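PDB 3G5W: multicopper oxidase type 1 from Nitrosomonas europaea, which binds copper in a two-domain multicopper oxidase fold and probably acts as a laccase-like oxidoreductase. Local coordinates for residues R20-F25 / T113-W118; T12-V17 / I169-F174; W146-A151 / V163-T168; L7-T12 / F25-Q30. All coordinates share one frame; numbering follows the deposited sequence.

Interaction 1 of 4, residues R20-F25 / T113-W118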
# COMPACT_ATOMS: atom_id res chain seq x y z
N ARG A 20 -1.45 -7.85 28.10
CA ARG A 20 -1.95 -8.47 26.87
C ARG A 20 -1.10 -9.68 26.46
O ARG A 20 -0.03 -9.53 25.84
CB ARG A 20 -2.08 -7.43 25.74
CG ARG A 20 -2.43 -7.96 24.35
CD ARG A 20 -3.31 -9.21 24.37
NE ARG A 20 -4.64 -8.95 24.91
CZ ARG A 20 -5.41 -9.85 25.51
NH1 ARG A 20 -5.00 -11.10 25.70
NH2 ARG A 20 -6.60 -9.49 25.94
N ASP A 21 -1.58 -10.87 26.81
CA ASP A 21 -0.92 -12.11 26.44
C ASP A 21 -1.53 -12.71 25.18
O ASP A 21 -2.61 -12.30 24.75
CB ASP A 21 -0.91 -13.11 27.62
CG ASP A 21 -2.28 -13.70 27.93
OD1 ASP A 21 -3.31 -13.15 27.50
OD2 ASP A 21 -2.33 -14.73 28.63
N PHE A 22 -0.83 -13.67 24.58
CA PHE A 22 -1.33 -14.35 23.39
C PHE A 22 -0.88 -15.80 23.37
O PHE A 22 0.23 -16.11 23.78
CB PHE A 22 -0.83 -13.63 22.13
CG PHE A 22 -1.93 -13.28 21.16
CD1 PHE A 22 -2.34 -14.20 20.20
CD2 PHE A 22 -2.55 -12.04 21.22
CE1 PHE A 22 -3.37 -13.87 19.31
CE2 PHE A 22 -3.57 -11.71 20.34
CZ PHE A 22 -3.98 -12.63 19.38
N HIS A 23 -1.76 -16.68 22.89
CA HIS A 23 -1.45 -18.09 22.69
C HIS A 23 -0.80 -18.25 21.31
O HIS A 23 -1.37 -17.84 20.29
CB HIS A 23 -2.74 -18.92 22.77
CG HIS A 23 -2.53 -20.40 22.80
ND1 HIS A 23 -1.73 -21.07 21.90
CD2 HIS A 23 -3.06 -21.35 23.61
CE1 HIS A 23 -1.76 -22.36 22.16
NE2 HIS A 23 -2.55 -22.56 23.20
N THR A 24 0.40 -18.82 21.28
CA THR A 24 1.15 -18.97 20.04
C THR A 24 1.60 -20.41 19.82
O THR A 24 1.72 -21.20 20.77
CB THR A 24 2.41 -18.05 20.00
OG1 THR A 24 3.32 -18.41 21.04
CG2 THR A 24 2.02 -16.58 20.13
N PHE A 25 1.85 -20.75 18.55
CA PHE A 25 2.46 -22.02 18.18
C PHE A 25 3.89 -21.69 17.75
O PHE A 25 4.17 -21.48 16.57
CB PHE A 25 1.69 -22.70 17.03
CG PHE A 25 0.19 -22.68 17.20
CD1 PHE A 25 -0.40 -22.99 18.42
CD2 PHE A 25 -0.63 -22.37 16.12
CE1 PHE A 25 -1.79 -22.97 18.57
CE2 PHE A 25 -2.03 -22.36 16.27
CZ PHE A 25 -2.60 -22.65 17.49
N THR A 113 -0.61 -14.68 10.98
CA THR A 113 -1.13 -13.41 11.49
C THR A 113 -1.11 -13.30 13.02
O THR A 113 -0.65 -12.28 13.56
CB THR A 113 -2.56 -13.13 10.96
OG1 THR A 113 -2.55 -13.17 9.53
CG2 THR A 113 -3.06 -11.76 11.43
N MET A 114 -1.57 -14.33 13.73
CA MET A 114 -1.74 -14.22 15.18
C MET A 114 -1.26 -15.38 16.06
O MET A 114 -1.58 -15.42 17.25
CB MET A 114 -3.20 -13.86 15.52
CG MET A 114 -4.23 -14.93 15.17
SD MET A 114 -5.93 -14.30 15.30
CE MET A 114 -6.06 -13.31 13.81
N ARG A 115 -0.49 -16.31 15.51
CA ARG A 115 0.07 -17.39 16.35
C ARG A 115 1.60 -17.39 16.38
O ARG A 115 2.21 -18.35 16.84
CB ARG A 115 -0.49 -18.76 15.94
CG ARG A 115 -2.02 -18.87 15.99
CD ARG A 115 -2.58 -18.76 17.41
NE ARG A 115 -4.03 -18.56 17.38
CZ ARG A 115 -4.74 -17.93 18.32
NH1 ARG A 115 -6.05 -17.80 18.17
NH2 ARG A 115 -4.14 -17.43 19.39
N GLY A 116 2.20 -16.30 15.89
CA GLY A 116 3.64 -16.07 15.98
C GLY A 116 4.53 -17.08 15.26
O GLY A 116 5.67 -17.29 15.68
N MET A 117 4.03 -17.68 14.18
CA MET A 117 4.75 -18.74 13.47
C MET A 117 5.64 -18.15 12.38
O MET A 117 5.38 -18.34 11.20
CB MET A 117 3.79 -19.78 12.88
CG MET A 117 2.84 -20.41 13.90
SD MET A 117 2.22 -22.01 13.35
CE MET A 117 3.68 -23.04 13.55
N TRP A 118 6.67 -17.43 12.80
CA TRP A 118 7.57 -16.73 11.87
C TRP A 118 8.89 -16.34 12.54
O TRP A 118 8.96 -16.08 13.74
CB TRP A 118 6.89 -15.50 11.23
CG TRP A 118 5.99 -14.73 12.18
CD1 TRP A 118 4.62 -14.83 12.27
CD2 TRP A 118 6.39 -13.77 13.17
NE1 TRP A 118 4.16 -13.99 13.26
CE2 TRP A 118 5.22 -13.34 13.83
CE3 TRP A 118 7.62 -13.24 13.56
CZ2 TRP A 118 5.24 -12.39 14.85
CZ3 TRP A 118 7.65 -12.30 14.59
CH2 TRP A 118 6.46 -11.88 15.22
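Arg115 and Met117 meet Phe25 at the edge of the mononuclear copper site of a cupredoxin domain, where Met117 completes the ligand set His56, Cys104 and His111. Two hydrogen bonds join strand 20-25 to this copper-binding loop. Phe25 N donates to Arg115 O at 3.0 Å, on a lone pair in the carbonyl plane. In return, Arg115 NH2 reaches His23 O at 2.9 Å with an N-H...O angle of 163°, the acceptor lying in the guanidinium plane. The same guanidinium also binds Ala151 O, Trp150 O and Glu156 O and makes a salt bridge to Glu110, a set of partners that would fix its rotation.

Aromatic contacts follow from the course of the arginine chain. A bend at CG (chi2 -66°) folds it across one face of the Phe25 ring, with Arg115 CD 4.2 Å from the ring centroid in a CH-pi contact. Met117 SD approaches that ring at its edge, 5.3 Å from the centroid, as a Met-aromatic pair, so a copper ligand rests against the ring. His56 and His111 border Phe25 as well.

Apolar packing extends the contact to Phe22, whose CE1 lies 3.8 Å from Met114 CB. Met114 O, buried here without a hydrogen-bonding partner, sits 3.1 Å from Phe22 CE1.

Interaction 2 of 4, residues T12-V17 / I169-F174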
# COMPACT_ATOMS: atom_id res chain seq x y z
N THR A 12 2.72 -22.03 23.26
CA THR A 12 3.54 -21.06 24.00
C THR A 12 2.77 -19.78 24.31
O THR A 12 2.10 -19.23 23.44
CB THR A 12 4.82 -20.73 23.19
OG1 THR A 12 5.55 -21.93 22.93
CG2 THR A 12 5.71 -19.75 23.93
N ARG A 13 2.89 -19.30 25.54
CA ARG A 13 2.29 -18.03 25.94
C ARG A 13 3.33 -16.91 25.82
O ARG A 13 4.43 -17.02 26.35
CB ARG A 13 1.75 -18.11 27.37
CG ARG A 13 1.06 -16.84 27.85
CD ARG A 13 0.17 -17.10 29.08
NE ARG A 13 -0.64 -18.33 28.99
CZ ARG A 13 -1.71 -18.49 28.21
NH1 ARG A 13 -2.13 -17.51 27.41
NH2 ARG A 13 -2.36 -19.65 28.21
N ILE A 14 2.98 -15.85 25.09
CA ILE A 14 3.81 -14.64 25.03
C ILE A 14 2.99 -13.44 25.50
O ILE A 14 1.76 -13.52 25.58
CB ILE A 14 4.39 -14.38 23.60
CG1 ILE A 14 3.29 -14.02 22.59
CG2 ILE A 14 5.26 -15.56 23.12
CD1 ILE A 14 3.82 -13.46 21.25
N VAL A 15 3.68 -12.36 25.84
CA VAL A 15 3.04 -11.12 26.27
C VAL A 15 3.47 -10.00 25.33
O VAL A 15 4.66 -9.71 25.20
CB VAL A 15 3.42 -10.77 27.74
CG1 VAL A 15 2.83 -9.42 28.13
CG2 VAL A 15 2.95 -11.86 28.71
N LEU A 16 2.50 -9.37 24.67
CA LEU A 16 2.80 -8.31 23.71
C LEU A 16 3.20 -7.02 24.42
O LEU A 16 4.26 -6.45 24.15
CB LEU A 16 1.61 -8.07 22.77
CG LEU A 16 1.02 -9.26 21.99
CD1 LEU A 16 -0.07 -8.78 21.04
CD2 LEU A 16 2.10 -10.04 21.22
N VAL A 17 2.34 -6.57 25.32
CA VAL A 17 2.55 -5.38 26.16
C VAL A 17 1.70 -5.54 27.39
O VAL A 17 0.67 -6.21 27.34
CB VAL A 17 2.03 -4.06 25.54
CG1 VAL A 17 3.11 -3.00 25.45
CG2 VAL A 17 1.22 -4.28 24.27
N ILE A 169 6.68 -4.85 16.98
CA ILE A 169 7.99 -5.13 16.37
C ILE A 169 8.56 -6.30 17.16
O ILE A 169 8.72 -6.21 18.38
CB ILE A 169 8.99 -3.95 16.49
CG1 ILE A 169 8.41 -2.65 15.90
CG2 ILE A 169 10.32 -4.31 15.79
CD1 ILE A 169 9.25 -1.40 16.19
N ASN A 170 8.85 -7.41 16.47
CA ASN A 170 9.35 -8.64 17.12
C ASN A 170 8.51 -9.04 18.33
O ASN A 170 9.03 -9.36 19.41
CB ASN A 170 10.83 -8.51 17.48
CG ASN A 170 11.70 -8.22 16.26
OD1 ASN A 170 11.27 -8.42 15.13
ND2 ASN A 170 12.92 -7.74 16.50
N ALA A 171 7.19 -8.99 18.14
CA ALA A 171 6.21 -9.45 19.14
C ALA A 171 6.12 -8.63 20.42
O ALA A 171 5.54 -9.10 21.41
CB ALA A 171 6.41 -10.94 19.46
N LYS A 172 6.67 -7.41 20.42
CA LYS A 172 6.39 -6.43 21.49
C LYS A 172 5.83 -5.12 20.96
O LYS A 172 6.21 -4.66 19.89
CB LYS A 172 7.63 -6.14 22.34
CG LYS A 172 8.28 -7.36 23.00
CD LYS A 172 7.31 -8.12 23.91
CE LYS A 172 7.36 -7.64 25.34
NZ LYS A 172 7.14 -8.80 26.27
N SER A 173 4.91 -4.53 21.72
CA SER A 173 4.45 -3.17 21.45
C SER A 173 5.21 -2.18 22.32
O SER A 173 5.61 -2.49 23.45
CB SER A 173 2.95 -3.03 21.71
OG SER A 173 2.19 -4.00 21.01
N PHE A 174 5.41 -0.98 21.79
CA PHE A 174 5.86 0.15 22.60
C PHE A 174 4.85 0.32 23.76
O PHE A 174 3.64 0.19 23.54
CB PHE A 174 5.88 1.41 21.74
CG PHE A 174 6.49 2.60 22.44
CD1 PHE A 174 5.70 3.49 23.15
CD2 PHE A 174 7.86 2.82 22.38
CE1 PHE A 174 6.26 4.58 23.81
CE2 PHE A 174 8.43 3.91 23.03
CZ PHE A 174 7.63 4.79 23.75
O HOH W 1 6.26 -11.18 22.84
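Leu16 buries the most surface here, and it is gripped chiefly through its backbone: Leu16 O accepts a fairly straight hydrogen bond from Ser173 N at 3.2 Å, the donor standing well above the carbonyl plane. Lys172 CA adds a CA-H...O contact to the same oxygen at 3.4 Å. The side chain adds a contact of its own, Leu16 CD2 lying 3.6 Å from Ala171 O.

Ala171 sits within a type I' turn, residues 169 to 172, that leads out of strand 166-169 in the second cupredoxin domain; strand 2-15 of the first domain ends against it, so the contact belongs to the interdomain interface. The methyl of Ala171 meets Ile14 CD1 at 4.0 Å. A water lies within hydrogen-bonding reach of both Ala171 O and Val15 O, and Lys172, its chain bent at chi2, chi3 and chi4, curls back until NZ donates to Val15 O at 2.9 Å.

Val17 straddles Ser173 with both methyls. CG2 presses on Ser173 CB at 3.3 Å, tighter than a usual van der Waals contact, while Val17 CG1 lies 3.2 Å from Ser173 O. The hydroxyl of Ser173 is hydrogen-bonded to Tyr167 O.

Interaction 3 of 4, residues W146-A151 / V163-T168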
# COMPACT_ATOMS: atom_id res chain seq x y z
N TRP A 146 -2.19 -7.90 15.37
CA TRP A 146 -2.84 -8.93 16.19
C TRP A 146 -4.30 -8.60 16.46
O TRP A 146 -4.65 -7.42 16.58
CB TRP A 146 -2.11 -9.11 17.53
CG TRP A 146 -0.61 -9.35 17.42
CD1 TRP A 146 0.35 -8.41 17.12
CD2 TRP A 146 0.09 -10.58 17.64
NE1 TRP A 146 1.60 -9.00 17.13
CE2 TRP A 146 1.47 -10.32 17.43
CE3 TRP A 146 -0.32 -11.88 17.97
CZ2 TRP A 146 2.45 -11.32 17.57
CZ3 TRP A 146 0.66 -12.87 18.11
CH2 TRP A 146 2.03 -12.58 17.90
N VAL A 147 -5.13 -9.64 16.58
CA VAL A 147 -6.55 -9.51 16.93
C VAL A 147 -6.77 -10.12 18.32
O VAL A 147 -6.85 -11.35 18.46
CB VAL A 147 -7.46 -10.21 15.89
CG1 VAL A 147 -8.94 -10.05 16.25
CG2 VAL A 147 -7.21 -9.64 14.47
N SER A 148 -6.87 -9.28 19.35
CA SER A 148 -6.88 -9.75 20.74
C SER A 148 -8.08 -10.62 21.14
O SER A 148 -8.00 -11.39 22.10
CB SER A 148 -6.71 -8.59 21.73
OG SER A 148 -7.90 -7.82 21.82
N SER A 149 -9.18 -10.50 20.40
CA SER A 149 -10.37 -11.33 20.66
C SER A 149 -10.09 -12.82 20.50
O SER A 149 -10.81 -13.65 21.05
CB SER A 149 -11.55 -10.91 19.78
OG SER A 149 -11.34 -11.31 18.44
N TRP A 150 -9.03 -13.16 19.77
CA TRP A 150 -8.64 -14.57 19.58
C TRP A 150 -7.40 -14.98 20.38
O TRP A 150 -6.90 -16.09 20.21
CB TRP A 150 -8.43 -14.88 18.09
CG TRP A 150 -9.61 -14.56 17.22
CD1 TRP A 150 -9.69 -13.58 16.27
CD2 TRP A 150 -10.89 -15.23 17.21
NE1 TRP A 150 -10.93 -13.59 15.68
CE2 TRP A 150 -11.69 -14.58 16.24
CE3 TRP A 150 -11.43 -16.30 17.93
CZ2 TRP A 150 -13.00 -14.98 15.97
CZ3 TRP A 150 -12.75 -16.70 17.66
CH2 TRP A 150 -13.51 -16.03 16.68
N ALA A 151 -6.93 -14.09 21.25
CA ALA A 151 -5.68 -14.28 21.99
C ALA A 151 -5.59 -15.68 22.59
O ALA A 151 -4.59 -16.37 22.42
CB ALA A 151 -5.51 -13.22 23.07
N VAL A 163 -11.30 -7.46 14.61
CA VAL A 163 -10.86 -6.11 14.94
C VAL A 163 -9.40 -6.17 15.39
O VAL A 163 -9.09 -6.71 16.46
CB VAL A 163 -11.77 -5.44 16.00
CG1 VAL A 163 -11.29 -4.04 16.31
CG2 VAL A 163 -13.23 -5.39 15.50
N PHE A 164 -8.51 -5.63 14.55
CA PHE A 164 -7.10 -5.60 14.90
C PHE A 164 -6.90 -4.52 15.96
O PHE A 164 -7.47 -3.44 15.85
CB PHE A 164 -6.23 -5.31 13.66
CG PHE A 164 -6.12 -6.47 12.72
CD1 PHE A 164 -5.05 -7.35 12.82
CD2 PHE A 164 -7.08 -6.69 11.74
CE1 PHE A 164 -4.94 -8.44 11.95
CE2 PHE A 164 -6.99 -7.78 10.87
CZ PHE A 164 -5.92 -8.65 10.98
N ASP A 165 -6.11 -4.82 16.98
CA ASP A 165 -5.94 -3.88 18.08
C ASP A 165 -4.57 -3.84 18.75
O ASP A 165 -4.34 -3.00 19.62
CB ASP A 165 -7.05 -4.06 19.14
CG ASP A 165 -7.20 -5.50 19.59
OD1 ASP A 165 -6.40 -6.38 19.21
OD2 ASP A 165 -8.16 -5.75 20.35
N TYR A 166 -3.66 -4.74 18.36
CA TYR A 166 -2.27 -4.68 18.82
C TYR A 166 -1.30 -4.83 17.65
O TYR A 166 -1.55 -5.58 16.71
CB TYR A 166 -1.97 -5.71 19.92
CG TYR A 166 -2.62 -5.36 21.24
CD1 TYR A 166 -1.92 -4.66 22.24
CD2 TYR A 166 -3.95 -5.70 21.49
CE1 TYR A 166 -2.52 -4.32 23.44
CE2 TYR A 166 -4.57 -5.36 22.69
CZ TYR A 166 -3.85 -4.68 23.66
OH TYR A 166 -4.46 -4.35 24.84
N TYR A 167 -0.20 -4.08 17.72
CA TYR A 167 0.79 -3.99 16.65
C TYR A 167 2.18 -4.08 17.26
O TYR A 167 2.47 -3.41 18.24
CB TYR A 167 0.59 -2.69 15.86
CG TYR A 167 -0.86 -2.52 15.48
CD1 TYR A 167 -1.37 -3.12 14.33
CD2 TYR A 167 -1.74 -1.84 16.32
CE1 TYR A 167 -2.73 -3.01 14.00
CE2 TYR A 167 -3.10 -1.72 16.00
CZ TYR A 167 -3.57 -2.31 14.84
OH TYR A 167 -4.90 -2.21 14.51
N THR A 168 3.03 -4.92 16.68
CA THR A 168 4.31 -5.25 17.33
C THR A 168 5.52 -5.17 16.40
O THR A 168 5.40 -5.36 15.20
CB THR A 168 4.27 -6.66 18.00
OG1 THR A 168 4.07 -7.67 17.01
CG2 THR A 168 3.18 -6.76 19.08
O HOH W 2 -9.83 -7.94 18.80
O HOH W 3 -12.28 -8.99 16.73
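Trp146 faces both Asp165 and Tyr166, which makes a classic beta bulge where strand 137-146 pairs antiparallel with strand 166-169 at the edge of a sheet of the second cupredoxin domain. Trp146 N donates to Tyr166 O at 2.8 Å, and Trp146 O takes a nearly axial bond from Asp165 N at 3.0 Å; the further bond from Tyr166 N to that oxygen is weak.

The indole of Trp146 slants across the neighbouring strand, its side chain crossing that of Thr168 at about a right angle. CG lies beside the backbone N (chi1 -52°), which aims the pyrrole edge at Thr168, and NE1 meets Thr168 OG1 at 2.8 Å almost within the ring plane. This bond satisfies the indole N-H in a buried setting, and the ring also packs edge-to-face with Phe22.

Val147 addresses Phe164 quite differently. Its CG2 stands over the centre of the phenyl face, 3.6 Å from the centroid and 12° off the normal, as a CH-pi contact.

From within the bulge, the Asp165 carboxylate opens toward the start of the 3-10 segment 148-150 and holds Ser148 with both oxygens. Asp165 OD1 uses its syn lone pair for Ser148 N at 2.9 Å, and Ser148 OG donates to Asp165 OD2 at 2.6 Å. Ser148 CB, meanwhile, lies obliquely against the Tyr166 ring. A water accepts from Ser149 N and donates to Val163 O and, at 3.2 Å, to Asp165 OD2.

Interaction 4 of 4, residues L7-T12 / F25-Q30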
# COMPACT_ATOMS: atom_id res chain seq x y z
N LEU A 7 14.11 -27.77 14.89
CA LEU A 7 13.06 -26.93 15.44
C LEU A 7 11.92 -27.76 16.00
O LEU A 7 11.50 -28.74 15.39
CB LEU A 7 12.50 -25.97 14.38
CG LEU A 7 13.34 -24.77 13.93
CD1 LEU A 7 12.64 -24.06 12.79
CD2 LEU A 7 13.58 -23.81 15.08
N SER A 8 11.40 -27.35 17.15
CA SER A 8 10.14 -27.88 17.66
C SER A 8 9.08 -26.81 17.49
O SER A 8 9.40 -25.62 17.41
CB SER A 8 10.27 -28.25 19.14
OG SER A 8 10.53 -27.10 19.92
N ILE A 9 7.82 -27.22 17.39
CA ILE A 9 6.70 -26.28 17.39
C ILE A 9 5.95 -26.52 18.70
O ILE A 9 5.47 -27.63 18.93
CB ILE A 9 5.75 -26.49 16.18
CG1 ILE A 9 6.55 -26.71 14.89
CG2 ILE A 9 4.77 -25.33 16.07
CD1 ILE A 9 5.71 -27.09 13.67
N GLU A 10 5.86 -25.50 19.55
CA GLU A 10 5.29 -25.66 20.89
C GLU A 10 4.18 -24.66 21.18
O GLU A 10 4.28 -23.49 20.79
CB GLU A 10 6.39 -25.52 21.95
CG GLU A 10 7.55 -26.50 21.81
CD GLU A 10 8.77 -26.13 22.66
OE1 GLU A 10 9.87 -26.64 22.36
OE2 GLU A 10 8.64 -25.32 23.61
N ASP A 11 3.14 -25.11 21.87
CA ASP A 11 2.12 -24.21 22.42
C ASP A 11 2.78 -23.34 23.48
O ASP A 11 3.34 -23.84 24.47
CB ASP A 11 0.96 -25.01 23.03
CG ASP A 11 0.11 -25.70 21.98
OD1 ASP A 11 0.19 -26.94 21.88
OD2 ASP A 11 -0.64 -25.00 21.25
N THR A 12 2.72 -22.03 23.26
CA THR A 12 3.54 -21.06 24.00
C THR A 12 2.77 -19.78 24.31
O THR A 12 2.10 -19.23 23.44
CB THR A 12 4.82 -20.73 23.19
OG1 THR A 12 5.55 -21.93 22.93
CG2 THR A 12 5.71 -19.75 23.93
N PHE A 25 1.85 -20.75 18.55
CA PHE A 25 2.46 -22.02 18.18
C PHE A 25 3.89 -21.69 17.75
O PHE A 25 4.17 -21.48 16.57
CB PHE A 25 1.69 -22.70 17.03
CG PHE A 25 0.19 -22.68 17.20
CD1 PHE A 25 -0.40 -22.99 18.42
CD2 PHE A 25 -0.63 -22.37 16.12
CE1 PHE A 25 -1.79 -22.97 18.57
CE2 PHE A 25 -2.03 -22.36 16.27
CZ PHE A 25 -2.60 -22.65 17.49
N ALA A 26 4.79 -21.66 18.73
CA ALA A 26 6.09 -21.05 18.57
C ALA A 26 7.20 -22.03 18.21
O ALA A 26 7.35 -23.08 18.85
CB ALA A 26 6.45 -20.29 19.83
N PHE A 27 7.99 -21.67 17.20
CA PHE A 27 9.18 -22.44 16.87
C PHE A 27 10.20 -22.31 18.01
O PHE A 27 10.58 -21.20 18.40
CB PHE A 27 9.76 -22.00 15.53
CG PHE A 27 8.82 -22.20 14.36
CD1 PHE A 27 8.51 -23.48 13.91
CD2 PHE A 27 8.24 -21.11 13.71
CE1 PHE A 27 7.63 -23.67 12.83
CE2 PHE A 27 7.37 -21.28 12.63
CZ PHE A 27 7.07 -22.56 12.19
N ASN A 28 10.62 -23.46 18.54
CA ASN A 28 11.50 -23.54 19.73
C ASN A 28 10.98 -22.72 20.92
O ASN A 28 11.77 -22.19 21.71
CB ASN A 28 12.95 -23.16 19.38
CG ASN A 28 13.72 -24.30 18.72
OD1 ASN A 28 13.20 -25.39 18.49
ND2 ASN A 28 14.99 -24.04 18.39
N GLY A 29 9.66 -22.63 21.04
CA GLY A 29 9.01 -21.91 22.13
C GLY A 29 9.31 -20.41 22.23
O GLY A 29 9.17 -19.83 23.30
N GLN A 30 9.69 -19.80 21.11
CA GLN A 30 9.99 -18.36 21.07
C GLN A 30 9.32 -17.66 19.89
O GLN A 30 9.10 -18.27 18.84
CB GLN A 30 11.50 -18.10 21.04
CG GLN A 30 12.21 -18.58 19.79
CD GLN A 30 13.64 -18.10 19.74
OE1 GLN A 30 13.94 -17.05 19.15
NE2 GLN A 30 14.53 -18.83 20.38
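Ile9 and Phe27 form a non-hydrogen-bonded pair of the antiparallel hairpin made by strands 2-15 and 20-27, and their side chains lie next to each other, pointing the same way. Ile9 CG1 packs obliquely on the Phe27 ring, 3.8 Å from CE1, while its other branch, CG2, fills the hollow beside Phe25 CB. Further along that face, Asp11 OD2 approaches the rim of the Phe25 ring, 3.5 Å from CD1, with the carboxylate nearly perpendicular to the ring.

On the face of Glu10 and Ala26, the small methyl of Ala26 lodges beside Thr12, at 3.6 Å from OG1, and Thr12 CG2 reaches over to Gly29 O. Glu10 stretches out until OE2 lies 3.7 Å from Gly29 CA, while its OE1 accepts a hydrogen bond from Ser8 OG at 2.6 Å.

Past the last strand pair, two overlapping turns fold the chain so that the Asn28 side chain swings back over Leu7, whose CD2 packs on the amide. Asn28 OD1 then takes Ser8 N at 3.0 Å, and Asn28 N returns a bond to Ser8 O at 2.7 Å; ND2 is held by Asn309.

Ala26 O accepts from Glu10 N and Gly29 N on opposite faces of its plane, tying the strand pairing to the turn; Glu10 O likewise joins Ala26 N and the Thr12 hydroxyl. Asn28, through backbone N and side-chain OD1, prolongs the pairing beyond the strand's end.

In the fold
Strand 20-27 carries interactions 1 and 4, which share Phe25: one side of the hairpin meets the copper loop, and Met117 CE lies 3.6 Å from Ile9 CG2. The Phe25 side chain comes to about 5 Å from the copper ion and that of Met117 to about 3 Å. Interaction 2, centred about 9 Å from interaction 1, sets the end of strand 2-15 against the second domain, and interaction 3 is nested within its loop; Leu16 CD1 touches Trp146 CG at 3.7 Å. Arg115 NH1 to Trp150 O, 2.8 Å, and His23 N to Ala151 O, 2.9 Å, probably hydrogen-bonded, join interactions 1 and 3. Interactions 3 and 4 do not touch, their centres being about 20 Å apart.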